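Local coordinates for protein histidine kinase (Synechocystis sp., PDB 5DFY) that binds phycocyanobilin covalently in this GAF domain as a photochromic cyanobacteriochrome light sensor and, as a whole protein, probably autophosphorylates on histidine in a two-component pathway, at residues Trp106-Leu111 against Asp137-Asn142; Glu123-Gly128 against Arg149-Val154. All blocks are in the same frame, centred on the assembly; numbering follows the deposited sequence.

Contact 1: residues Trp106-Leu111 against Asp137-Asn142; sequences WQDTYL and DCHLDN. With CYC (phycocyanobilin), chain B.
The bilin pocket of this cyanobacteriochrome GAF domain is closed here between the Trp106-Leu111 segment and the helix carrying the chromophore cysteine, and Trp106 and Asn142 meet directly across it. The CB of Asn142 stands over one face of the indole, 4.3 Å from the centroid of its five-membered ring and 17° off the normal, a CH-pi contact; phycocyanobilin lies over the opposite face, around its C1B and C2B. CG of Trp106 lies anti to the backbone N (chi1 -180°), which carries the indole between ligand and helix until CZ2 comes near the edge of the His139 imidazole, at CD2.

Cys138 SG is bonded to CAC of the bilin at 1.8 Å. Asn142 ND2 donates to the bilin carbonyl OC at 2.7 Å with an N-H...O angle of 165°, while Trp106 NE1 reaches the same oxygen only weakly. A water bridges Asn142 ND2 and Gln107 N, and Arg145 holds Asn142 OD1. OD2 of Asp108 accepts from the lactam nitrogen NC at 2.6 Å and the pyrrole nitrogen ND at 3.0 Å, and bilin NA also lies 2.6 Å from it; OD1 caps helix 109-113 by accepting from Leu111 N at 2.9 Å. His139 lays a ring face against the bilin nitrogens and turns its ND1 edge to propionate O1D, a bond of 2.9 Å.

With two bilin N-H groups directed at one carboxylate oxygen, Asp108 would be expected to stabilise positive charge on the chromophore, and its capping bond helps fix the carboxylate's rotation.

Contact 2: residues Glu123-Gly128 against Arg149-Val154; sequences ESLAVG and RAFLTV. With CYC (phycocyanobilin), chain B.
Val127 and Phe151 fit together as bump and plate: CB of Val127 sits over one face of the phenyl ring, 4.0 Å from its centroid and 20° off the normal, a CH-pi contact. Its CG2 leans over the rim to within 3.5 Å of Phe151 CZ. Leu125 packs at the ring's edge, where its CD2 meets Phe151 CZ at 3.8 Å near the ring plane. Phe151 CG lies between its backbone N and carbonyl carbon (chi1 68°), and this turns the ring across toward the neighbouring strand, so that it bridges Leu125 and Val127.

These residues belong to the outermost strand 125-127 and its neighbour 150-158 in the GAF sheet; the axes of 125-127 and 150-154 come within 4.8 Å and run antiparallel. Leu125-Thr153 and Val127-Phe151 are hydrogen-bonded pairs; Val127 N to Phe151 O is the straightest bond, 2.8 Å with an N-H...O angle of 174°. On the N-terminal side of Phe151, Arg149 and Ala150 both face Gln170, a classic beta bulge.

On the reverse face, in the non-hydrogen-bonded pair Ala126-Leu152, the small Ala126 makes a low spot on the surface, against which Leu152 lays CD1, 3.8 Å from Ala126 CB; helix 179-203 covers this side through Ile182 and Leu185. Farther along, CG1 of Val154 lodges against Ser124 CB. On the Phe151 face, Leu125 CD2 also touches the bilin propionate arm at CAA, and Thr153 OG1 donates to bilin OB at 2.9 Å.

In the fold
Contacts 1 and 2 lie within one GAF domain, with centres 15 Å apart and nearest atoms about 5 Å apart; they do not touch each other, but both touch phycocyanobilin. Their segments alternate along the chain: 106-111, 123-128, 137-142, then 149-154. Contact 1 joins the residues leading into helix 109-113, with its N-cap, to helix 137-145; strand 125-127 comes between them in the sequence, and contact 2 pairs that strand with 150-158 at one margin of the five-stranded antiparallel sheet. Tyr169, on strand 161-170 next to 150-158, is hydrogen-bonded to the bilin and approaches the side chains of both Trp106 and Phe151. The same bilin is therefore held by helix-side residues and by the sheet.

Contact 1: residues Trp106-Leu111 against Asp137-Asn142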
ATOM      1  N   TRP A 106       9.195  21.406  13.720  1.00 29.22           N
ATOM      2  CA  TRP A 106       8.829  22.288  12.626  1.00 28.49           C
ATOM      3  C   TRP A 106       7.307  22.336  12.642  1.00 31.15           C
ATOM      4  O   TRP A 106       6.632  21.415  12.170  1.00 31.76           O
ATOM      5  CB  TRP A 106       9.400  21.771  11.307  1.00 25.43           C
ATOM      6  CG  TRP A 106       9.105  22.583  10.090  1.00 27.66           C
ATOM      7  CD1 TRP A 106       8.092  23.485   9.904  1.00 30.33           C
ATOM      8  CD2 TRP A 106       9.833  22.544   8.859  1.00 22.49           C
ATOM      9  NE1 TRP A 106       8.147  24.001   8.628  1.00 26.92           N
ATOM     10  CE2 TRP A 106       9.204  23.435   7.969  1.00 23.59           C
ATOM     11  CE3 TRP A 106      10.952  21.827   8.420  1.00 24.09           C
ATOM     12  CZ2 TRP A 106       9.661  23.635   6.677  1.00 23.24           C
ATOM     13  CZ3 TRP A 106      11.408  22.032   7.134  1.00 23.28           C
ATOM     14  CH2 TRP A 106      10.764  22.923   6.276  1.00 23.73           C
ATOM     15  N   GLN A 107       6.793  23.301  13.165  1.00 28.93           N
ATOM     16  CA  GLN A 107       5.367  23.392  13.424  1.00 37.90           C
ATOM     17  C   GLN A 107       4.711  24.109  12.277  1.00 36.14           C
ATOM     18  O   GLN A 107       4.397  25.299  12.358  1.00 37.33           O
ATOM     19  CB  GLN A 107       5.106  24.114  14.734  1.00 39.07           C
ATOM     20  CG  GLN A 107       5.583  23.337  15.930  1.00 43.90           C
ATOM     21  CD  GLN A 107       5.385  24.094  17.215  1.00 69.16           C
ATOM     22  OE1 GLN A 107       5.328  25.325  17.221  1.00 64.11           O
ATOM     23  NE2 GLN A 107       5.270  23.358  18.321  1.00 82.91           N
ATOM     24  N   ASP A 108       4.442  23.391  11.346  1.00 31.35           N
ATOM     25  CA  ASP A 108       3.905  23.977  10.149  1.00 26.98           C
ATOM     26  C   ASP A 108       2.381  24.009  10.194  1.00 28.86           C
ATOM     27  O   ASP A 108       1.694  23.007   9.963  1.00 28.51           O
ATOM     28  CB  ASP A 108       4.379  23.227   8.918  1.00 27.35           C
ATOM     29  CG  ASP A 108       4.174  24.030   7.688  1.00 24.50           C
ATOM     30  OD1 ASP A 108       3.004  24.145   7.261  1.00 28.40           O
ATOM     31  OD2 ASP A 108       5.163  24.559   7.169  1.00 26.58           O
ATOM     32  N   THR A 109       1.859  25.190  10.490  1.00 29.94           N
ATOM     33  CA  THR A 109       0.426  25.362  10.640  1.00 32.26           C
ATOM     34  C   THR A 109      -0.316  25.059   9.338  1.00 27.76           C
ATOM     35  O   THR A 109      -1.441  24.581   9.366  1.00 26.86           O
ATOM     36  CB  THR A 109       0.110  26.794  11.113  1.00 35.57           C
ATOM     37  OG1 THR A 109       0.748  27.733  10.245  1.00 42.91           O
ATOM     38  CG2 THR A 109       0.650  27.007  12.497  1.00 39.77           C
ATOM     39  N   TYR A 110       0.312  25.312   8.196  1.00 25.50           N
ATOM     40  CA  TYR A 110      -0.342  25.105   6.907  1.00 25.37           C
ATOM     41  C   TYR A 110      -0.572  23.626   6.611  1.00 24.83           C
ATOM     42  O   TYR A 110      -1.660  23.230   6.187  1.00 25.82           O
ATOM     43  CB  TYR A 110       0.472  25.741   5.791  1.00 26.09           C
ATOM     44  CG  TYR A 110      -0.133  25.622   4.413  1.00 28.88           C
ATOM     45  CD1 TYR A 110       0.100  24.511   3.617  1.00 27.81           C
ATOM     46  CD2 TYR A 110      -0.941  26.626   3.903  1.00 32.96           C
ATOM     47  CE1 TYR A 110      -0.456  24.405   2.352  1.00 28.25           C
ATOM     48  CE2 TYR A 110      -1.493  26.525   2.652  1.00 29.50           C
ATOM     49  CZ  TYR A 110      -1.250  25.421   1.879  1.00 31.89           C
ATOM     50  OH  TYR A 110      -1.802  25.330   0.625  1.00 33.27           O
ATOM     51  N   LEU A 111       0.448  22.790   6.813  1.00 22.37           N
ATOM     52  CA  LEU A 111       0.246  21.352   6.610  1.00 27.92           C
ATOM     53  C   LEU A 111      -0.798  20.819   7.552  1.00 25.18           C
ATOM     54  O   LEU A 111      -1.621  19.975   7.195  1.00 26.97           O
ATOM     55  CB  LEU A 111       1.544  20.564   6.818  1.00 25.36           C
ATOM     56  CG  LEU A 111       2.614  20.647   5.745  1.00 27.08           C
ATOM     57  CD1 LEU A 111       3.809  19.841   6.209  1.00 23.96           C
ATOM     58  CD2 LEU A 111       2.113  20.134   4.414  1.00 27.90           C
ATOM     59  N   ASP A 137       6.567  34.608   5.723  1.00 35.83           N
ATOM     60  CA  ASP A 137       7.744  34.781   6.573  1.00 34.62           C
ATOM     61  C   ASP A 137       7.938  33.676   7.611  1.00 33.25           C
ATOM     62  O   ASP A 137       9.057  33.230   7.827  1.00 33.73           O
ATOM     63  CB  ASP A 137       7.679  36.129   7.287  1.00 40.22           C
ATOM     64  CG  ASP A 137       8.082  37.280   6.388  1.00 48.04           C
ATOM     65  OD1 ASP A 137       8.247  37.068   5.166  1.00 46.94           O
ATOM     66  OD2 ASP A 137       8.229  38.405   6.906  1.00 58.02           O
ATOM     67  N   CYS A 138       6.873  33.228   8.260  1.00 32.08           N
ATOM     68  CA  CYS A 138       7.037  32.207   9.292  1.00 34.77           C
ATOM     69  C   CYS A 138       7.604  30.916   8.682  1.00 35.33           C
ATOM     70  O   CYS A 138       8.306  30.167   9.357  1.00 31.44           O
ATOM     71  CB  CYS A 138       5.711  31.927  10.009  1.00 32.49           C
ATOM     72  SG  CYS A 138       4.369  31.321   8.965  1.00 33.73           S
ATOM     73  N   HIS A 139       7.301  30.686   7.407  1.00 31.54           N
ATOM     74  CA  HIS A 139       7.746  29.490   6.687  1.00 29.53           C
ATOM     75  C   HIS A 139       9.220  29.667   6.305  1.00 28.96           C
ATOM     76  O   HIS A 139      10.051  28.797   6.597  1.00 25.26           O
ATOM     77  CB  HIS A 139       6.845  29.267   5.460  1.00 24.64           C
ATOM     78  CG  HIS A 139       7.163  28.047   4.652  1.00 23.86           C
ATOM     79  ND1 HIS A 139       6.636  27.848   3.397  1.00 24.79           N
ATOM     80  CD2 HIS A 139       7.909  26.948   4.926  1.00 22.00           C
ATOM     81  CE1 HIS A 139       7.064  26.693   2.915  1.00 27.48           C
ATOM     82  NE2 HIS A 139       7.832  26.123   3.826  1.00 24.21           N
ATOM     83  N   LEU A 140       9.535  30.805   5.683  1.00 28.04           N
ATOM     84  CA  LEU A 140      10.912  31.124   5.307  1.00 27.57           C
ATOM     85  C   LEU A 140      11.835  31.114   6.517  1.00 28.21           C
ATOM     86  O   LEU A 140      12.988  30.692   6.418  1.00 25.23           O
ATOM     87  CB  LEU A 140      10.973  32.490   4.606  1.00 28.37           C
ATOM     88  CG  LEU A 140      12.356  32.932   4.128  1.00 29.95           C
ATOM     89  CD1 LEU A 140      13.015  31.851   3.288  1.00 29.18           C
ATOM     90  CD2 LEU A 140      12.279  34.238   3.335  1.00 35.06           C
ATOM     91  N   ASP A 141      11.343  31.573   7.664  1.00 29.96           N
ATOM     92  CA  ASP A 141      12.168  31.603   8.863  1.00 28.74           C
ATOM     93  C   ASP A 141      12.568  30.194   9.250  1.00 26.39           C
ATOM     94  O   ASP A 141      13.702  29.962   9.667  1.00 25.25           O
ATOM     95  CB  ASP A 141      11.447  32.276  10.035  1.00 34.16           C
ATOM     96  CG  ASP A 141      11.251  33.779   9.827  1.00 43.21           C
ATOM     97  OD1 ASP A 141      11.959  34.380   8.982  1.00 39.12           O
ATOM     98  OD2 ASP A 141      10.383  34.358  10.521  1.00 42.59           O
ATOM     99  N   ASN A 142      11.646  29.243   9.118  1.00 25.87           N
ATOM    100  CA  ASN A 142      11.977  27.878   9.472  1.00 21.75           C
ATOM    101  C   ASN A 142      12.898  27.253   8.439  1.00 19.99           C
ATOM    102  O   ASN A 142      13.772  26.479   8.796  1.00 23.37           O
ATOM    103  CB  ASN A 142      10.713  27.036   9.646  1.00 25.30           C
ATOM    104  CG  ASN A 142      10.288  26.931  11.099  1.00 27.26           C
ATOM    105  OD1 ASN A 142      11.099  27.110  12.009  1.00 28.97           O
ATOM    106  ND2 ASN A 142       9.018  26.637  11.325  1.00 30.51           N
TER
HETATM  107  CHA CYC B 701       3.762  25.433   3.141  1.00 26.32           C
HETATM  108  NA  CYC B 701       5.235  23.990   4.623  1.00 24.29           N
HETATM  109  C1A CYC B 701       4.516  24.353   3.394  1.00 24.47           C
HETATM  110  C2A CYC B 701       4.795  23.261   2.401  1.00 24.14           C
HETATM  111  C3A CYC B 701       5.657  22.276   3.013  1.00 23.11           C
HETATM  112  C4A CYC B 701       5.936  22.736   4.383  1.00 22.26           C
HETATM  113  CMA CYC B 701       6.142  21.021   2.336  1.00 28.08           C
HETATM  114  CAA CYC B 701       4.180  23.202   1.014  1.00 26.23           C
HETATM  115  CBA CYC B 701       2.785  22.607   1.308  1.00 28.30           C
HETATM  116  CGA CYC B 701       1.828  22.489   0.123  1.00 29.74           C
HETATM  117  O1A CYC B 701       2.085  23.110  -0.933  1.00 30.23           O
HETATM  118  O2A CYC B 701       0.758  21.792   0.195  1.00 26.48           O
HETATM  119  CHB CYC B 701       6.708  22.090   5.482  1.00 22.65           C
HETATM  120  NB  CYC B 701       8.619  21.207   4.117  1.00 21.42           N
HETATM  121  C1B CYC B 701       7.717  21.256   5.302  1.00 21.20           C
HETATM  122  C2B CYC B 701       8.159  20.237   6.261  1.00 19.78           C
HETATM  123  C3B CYC B 701       9.278  19.579   5.734  1.00 19.14           C
HETATM  124  C4B CYC B 701       9.622  20.159   4.417  1.00 19.96           C
HETATM  125  CMB CYC B 701       7.474  19.989   7.587  1.00 23.46           C
HETATM  126  CAB CYC B 701      10.058  18.447   6.391  1.00 20.98           C
HETATM  127  CBB CYC B 701       9.869  17.157   5.607  1.00 21.36           C
HETATM  128  OB  CYC B 701      10.516  19.869   3.657  1.00 20.15           O
HETATM  129  NC  CYC B 701       5.311  27.000   8.172  1.00 25.04           N
HETATM  130  C1C CYC B 701       6.036  27.158   9.162  1.00 32.53           C
HETATM  131  C2C CYC B 701       5.425  28.455  10.111  1.00 32.81           C
HETATM  132  C3C CYC B 701       4.169  28.557   9.768  1.00 34.32           C
HETATM  133  C4C CYC B 701       4.160  28.037   8.236  1.00 30.66           C
HETATM  134  CMC CYC B 701       5.728  28.210  11.634  1.00 34.72           C
HETATM  135  CAC CYC B 701       3.467  30.023   9.871  1.00 33.04           C
HETATM  136  CBC CYC B 701       3.227  30.338  11.329  1.00 37.10           C
HETATM  137  OC  CYC B 701       7.028  26.518   9.452  1.00 28.74           O
HETATM  138  CHD CYC B 701       3.254  28.363   7.302  1.00 27.80           C
HETATM  139  ND  CYC B 701       3.780  26.595   5.501  1.00 24.97           N
HETATM  140  C1D CYC B 701       3.225  27.770   5.930  1.00 24.77           C
HETATM  141  C2D CYC B 701       2.599  28.386   4.884  1.00 24.55           C
HETATM  142  C3D CYC B 701       2.748  27.592   3.795  1.00 26.96           C
HETATM  143  C4D CYC B 701       3.482  26.476   4.184  1.00 23.52           C
HETATM  144  CMD CYC B 701       1.865  29.715   5.003  1.00 31.51           C
HETATM  145  CAD CYC B 701       2.215  27.865   2.411  1.00 29.40           C
HETATM  146  CBD CYC B 701       3.301  28.431   1.519  1.00 28.02           C
HETATM  147  CGD CYC B 701       3.712  29.805   2.018  1.00 35.00           C
HETATM  148  O1D CYC B 701       4.836  29.993   2.556  1.00 29.69           O
HETATM  149  O2D CYC B 701       2.927  30.788   1.909  1.00 34.00           O
HETATM  150  O   HOH W   1       8.283  25.836  14.358  1.00 29.10           O

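Contact 2: residues Glu123-Gly128 against Arg149-Val154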
ATOM      1  N   GLU A 123       1.146  14.693  -4.722  1.00 18.08           N
ATOM      2  CA  GLU A 123       1.905  15.748  -5.386  1.00 19.09           C
ATOM      3  C   GLU A 123       3.186  16.051  -4.626  1.00 19.08           C
ATOM      4  O   GLU A 123       3.237  15.891  -3.410  1.00 21.52           O
ATOM      5  CB  GLU A 123       1.105  17.036  -5.485  1.00 21.16           C
ATOM      6  CG  GLU A 123      -0.083  16.960  -6.408  1.00 21.32           C
ATOM      7  CD  GLU A 123      -0.915  18.250  -6.365  1.00 27.37           C
ATOM      8  OE1 GLU A 123      -0.319  19.339  -6.200  1.00 27.91           O
ATOM      9  OE2 GLU A 123      -2.159  18.169  -6.469  1.00 26.83           O
ATOM     10  N   SER A 124       4.177  16.558  -5.331  1.00 21.15           N
ATOM     11  CA  SER A 124       5.386  17.012  -4.660  1.00 19.84           C
ATOM     12  C   SER A 124       5.589  18.510  -4.845  1.00 21.57           C
ATOM     13  O   SER A 124       4.862  19.161  -5.585  1.00 20.68           O
ATOM     14  CB  SER A 124       6.590  16.217  -5.144  1.00 29.12           C
ATOM     15  OG  SER A 124       6.765  16.272  -6.528  1.00 30.72           O
ATOM     16  N   LEU A 125       6.547  19.054  -4.111  1.00 19.37           N
ATOM     17  CA  LEU A 125       6.931  20.451  -4.244  1.00 19.38           C
ATOM     18  C   LEU A 125       8.451  20.517  -4.351  1.00 20.94           C
ATOM     19  O   LEU A 125       9.178  20.010  -3.478  1.00 19.88           O
ATOM     20  CB  LEU A 125       6.429  21.288  -3.081  1.00 19.72           C
ATOM     21  CG  LEU A 125       6.852  22.765  -3.087  1.00 22.98           C
ATOM     22  CD1 LEU A 125       6.397  23.462  -4.357  1.00 26.59           C
ATOM     23  CD2 LEU A 125       6.315  23.481  -1.862  1.00 26.46           C
ATOM     24  N   ALA A 126       8.907  21.132  -5.430  1.00 20.27           N
ATOM     25  CA  ALA A 126      10.318  21.359  -5.696  1.00 18.83           C
ATOM     26  C   ALA A 126      10.555  22.856  -5.765  1.00 22.51           C
ATOM     27  O   ALA A 126       9.927  23.560  -6.557  1.00 22.41           O
ATOM     28  CB  ALA A 126      10.750  20.696  -6.995  1.00 23.06           C
ATOM     29  N   VAL A 127      11.472  23.332  -4.941  1.00 19.78           N
ATOM     30  CA  VAL A 127      11.776  24.761  -4.840  1.00 20.92           C
ATOM     31  C   VAL A 127      13.281  24.928  -4.968  1.00 23.20           C
ATOM     32  O   VAL A 127      14.055  24.389  -4.168  1.00 20.28           O
ATOM     33  CB  VAL A 127      11.264  25.346  -3.520  1.00 21.09           C
ATOM     34  CG1 VAL A 127      11.813  26.758  -3.283  1.00 22.53           C
ATOM     35  CG2 VAL A 127       9.744  25.357  -3.514  1.00 25.87           C
ATOM     36  N   GLY A 128      13.693  25.663  -5.989  1.00 21.69           N
ATOM     37  CA  GLY A 128      15.101  25.826  -6.288  1.00 23.03           C
ATOM     38  C   GLY A 128      15.827  26.874  -5.460  1.00 22.15           C
ATOM     39  O   GLY A 128      17.039  26.794  -5.301  1.00 22.40           O
ATOM     40  N   ARG A 149      18.253  25.903   1.567  1.00 16.99           N
ATOM     41  CA  ARG A 149      18.265  26.880   0.488  1.00 18.47           C
ATOM     42  C   ARG A 149      17.400  26.438  -0.685  1.00 19.93           C
ATOM     43  O   ARG A 149      16.884  27.265  -1.425  1.00 20.55           O
ATOM     44  CB  ARG A 149      19.686  27.119   0.004  1.00 19.24           C
ATOM     45  CG  ARG A 149      19.808  28.172  -1.100  1.00 22.72           C
ATOM     46  CD  ARG A 149      19.405  29.571  -0.608  1.00 25.20           C
ATOM     47  NE  ARG A 149      19.480  30.511  -1.713  1.00 25.71           N
ATOM     48  CZ  ARG A 149      20.612  31.063  -2.143  1.00 31.86           C
ATOM     49  NH1 ARG A 149      21.771  30.807  -1.539  1.00 28.49           N
ATOM     50  NH2 ARG A 149      20.585  31.880  -3.182  1.00 35.19           N
ATOM     51  N   ALA A 150      17.288  25.123  -0.872  1.00 18.85           N
ATOM     52  CA  ALA A 150      16.508  24.532  -1.975  1.00 17.89           C
ATOM     53  C   ALA A 150      15.958  23.223  -1.448  1.00 18.64           C
ATOM     54  O   ALA A 150      16.632  22.572  -0.667  1.00 17.42           O
ATOM     55  CB  ALA A 150      17.355  24.276  -3.204  1.00 17.60           C
ATOM     56  N   PHE A 151      14.744  22.830  -1.838  1.00 17.45           N
ATOM     57  CA  PHE A 151      14.213  21.557  -1.344  1.00 16.19           C
ATOM     58  C   PHE A 151      13.346  20.860  -2.358  1.00 17.11           C
ATOM     59  O   PHE A 151      12.747  21.481  -3.223  1.00 18.36           O
ATOM     60  CB  PHE A 151      13.434  21.742  -0.032  1.00 17.69           C
ATOM     61  CG  PHE A 151      12.146  22.509  -0.141  1.00 18.15           C
ATOM     62  CD1 PHE A 151      10.964  21.865  -0.497  1.00 19.93           C
ATOM     63  CD2 PHE A 151      12.098  23.857   0.178  1.00 18.82           C
ATOM     64  CE1 PHE A 151       9.763  22.560  -0.579  1.00 21.65           C
ATOM     65  CE2 PHE A 151      10.896  24.563   0.107  1.00 20.12           C
ATOM     66  CZ  PHE A 151       9.726  23.917  -0.274  1.00 23.50           C
ATOM     67  N   LEU A 152      13.265  19.553  -2.199  1.00 16.50           N
ATOM     68  CA  LEU A 152      12.383  18.723  -2.992  1.00 18.59           C
ATOM     69  C   LEU A 152      11.695  17.786  -1.990  1.00 17.74           C
ATOM     70  O   LEU A 152      12.365  16.944  -1.379  1.00 17.50           O
ATOM     71  CB  LEU A 152      13.177  17.961  -4.039  1.00 17.65           C
ATOM     72  CG  LEU A 152      12.486  16.847  -4.823  1.00 26.66           C
ATOM     73  CD1 LEU A 152      11.157  17.239  -5.355  1.00 24.88           C
ATOM     74  CD2 LEU A 152      13.410  16.377  -5.919  1.00 24.47           C
ATOM     75  N   THR A 153      10.386  17.949  -1.786  1.00 17.03           N
ATOM     76  CA  THR A 153       9.701  17.216  -0.739  1.00 15.66           C
ATOM     77  C   THR A 153       8.523  16.483  -1.368  1.00 20.09           C
ATOM     78  O   THR A 153       7.717  17.076  -2.074  1.00 19.94           O
ATOM     79  CB  THR A 153       9.291  18.175   0.413  1.00 19.30           C
ATOM     80  OG1 THR A 153      10.493  18.728   0.974  1.00 21.69           O
ATOM     81  CG2 THR A 153       8.527  17.464   1.513  1.00 21.25           C
ATOM     82  N   VAL A 154       8.481  15.170  -1.137  1.00 16.46           N
ATOM     83  CA  VAL A 154       7.502  14.271  -1.767  1.00 17.67           C
ATOM     84  C   VAL A 154       6.733  13.499  -0.703  1.00 15.47           C
ATOM     85  O   VAL A 154       7.177  13.374   0.433  1.00 16.42           O
ATOM     86  CB  VAL A 154       8.171  13.293  -2.736  1.00 16.85           C
ATOM     87  CG1 VAL A 154       8.956  14.024  -3.779  1.00 21.28           C
ATOM     88  CG2 VAL A 154       9.080  12.324  -2.007  1.00 17.74           C
TER
HETATM   89  CHA CYC B 701       3.762  25.433   3.141  1.00 26.32           C
HETATM   90  NA  CYC B 701       5.235  23.990   4.623  1.00 24.29           N
HETATM   91  C1A CYC B 701       4.516  24.353   3.394  1.00 24.47           C
HETATM   92  C2A CYC B 701       4.795  23.261   2.401  1.00 24.14           C
HETATM   93  C3A CYC B 701       5.657  22.276   3.013  1.00 23.11           C
HETATM   94  C4A CYC B 701       5.936  22.736   4.383  1.00 22.26           C
HETATM   95  CMA CYC B 701       6.142  21.021   2.336  1.00 28.08           C
HETATM   96  CAA CYC B 701       4.180  23.202   1.014  1.00 26.23           C
HETATM   97  CBA CYC B 701       2.785  22.607   1.308  1.00 28.30           C
HETATM   98  CGA CYC B 701       1.828  22.489   0.123  1.00 29.74           C
HETATM   99  O1A CYC B 701       2.085  23.110  -0.933  1.00 30.23           O
HETATM  100  O2A CYC B 701       0.758  21.792   0.195  1.00 26.48           O
HETATM  101  CHB CYC B 701       6.708  22.090   5.482  1.00 22.65           C
HETATM  102  NB  CYC B 701       8.619  21.207   4.117  1.00 21.42           N
HETATM  103  C1B CYC B 701       7.717  21.256   5.302  1.00 21.20           C
HETATM  104  C2B CYC B 701       8.159  20.237   6.261  1.00 19.78           C
HETATM  105  C3B CYC B 701       9.278  19.579   5.734  1.00 19.14           C
HETATM  106  C4B CYC B 701       9.622  20.159   4.417  1.00 19.96           C
HETATM  107  CMB CYC B 701       7.474  19.989   7.587  1.00 23.46           C
HETATM  108  CAB CYC B 701      10.058  18.447   6.391  1.00 20.98           C
HETATM  109  CBB CYC B 701       9.869  17.157   5.607  1.00 21.36           C
HETATM  110  OB  CYC B 701      10.516  19.869   3.657  1.00 20.15           O
HETATM  111  NC  CYC B 701       5.311  27.000   8.172  1.00 25.04           N
HETATM  112  C1C CYC B 701       6.036  27.158   9.162  1.00 32.53           C
HETATM  113  C2C CYC B 701       5.425  28.455  10.111  1.00 32.81           C
HETATM  114  C3C CYC B 701       4.169  28.557   9.768  1.00 34.32           C
HETATM  115  C4C CYC B 701       4.160  28.037   8.236  1.00 30.66           C
HETATM  116  CMC CYC B 701       5.728  28.210  11.634  1.00 34.72           C
HETATM  117  CAC CYC B 701       3.467  30.023   9.871  1.00 33.04           C
HETATM  118  CBC CYC B 701       3.227  30.338  11.329  1.00 37.10           C
HETATM  119  OC  CYC B 701       7.028  26.518   9.452  1.00 28.74           O
HETATM  120  CHD CYC B 701       3.254  28.363   7.302  1.00 27.80           C
HETATM  121  ND  CYC B 701       3.780  26.595   5.501  1.00 24.97           N
HETATM  122  C1D CYC B 701       3.225  27.770   5.930  1.00 24.77           C
HETATM  123  C2D CYC B 701       2.599  28.386   4.884  1.00 24.55           C
HETATM  124  C3D CYC B 701       2.748  27.592   3.795  1.00 26.96           C
HETATM  125  C4D CYC B 701       3.482  26.476   4.184  1.00 23.52           C
HETATM  126  CMD CYC B 701       1.865  29.715   5.003  1.00 31.51           C
HETATM  127  CAD CYC B 701       2.215  27.865   2.411  1.00 29.40           C
HETATM  128  CBD CYC B 701       3.301  28.431   1.519  1.00 28.02           C
HETATM  129  CGD CYC B 701       3.712  29.805   2.018  1.00 35.00           C
HETATM  130  O1D CYC B 701       4.836  29.993   2.556  1.00 29.69           O
HETATM  131  O2D CYC B 701       2.927  30.788   1.909  1.00 34.00           O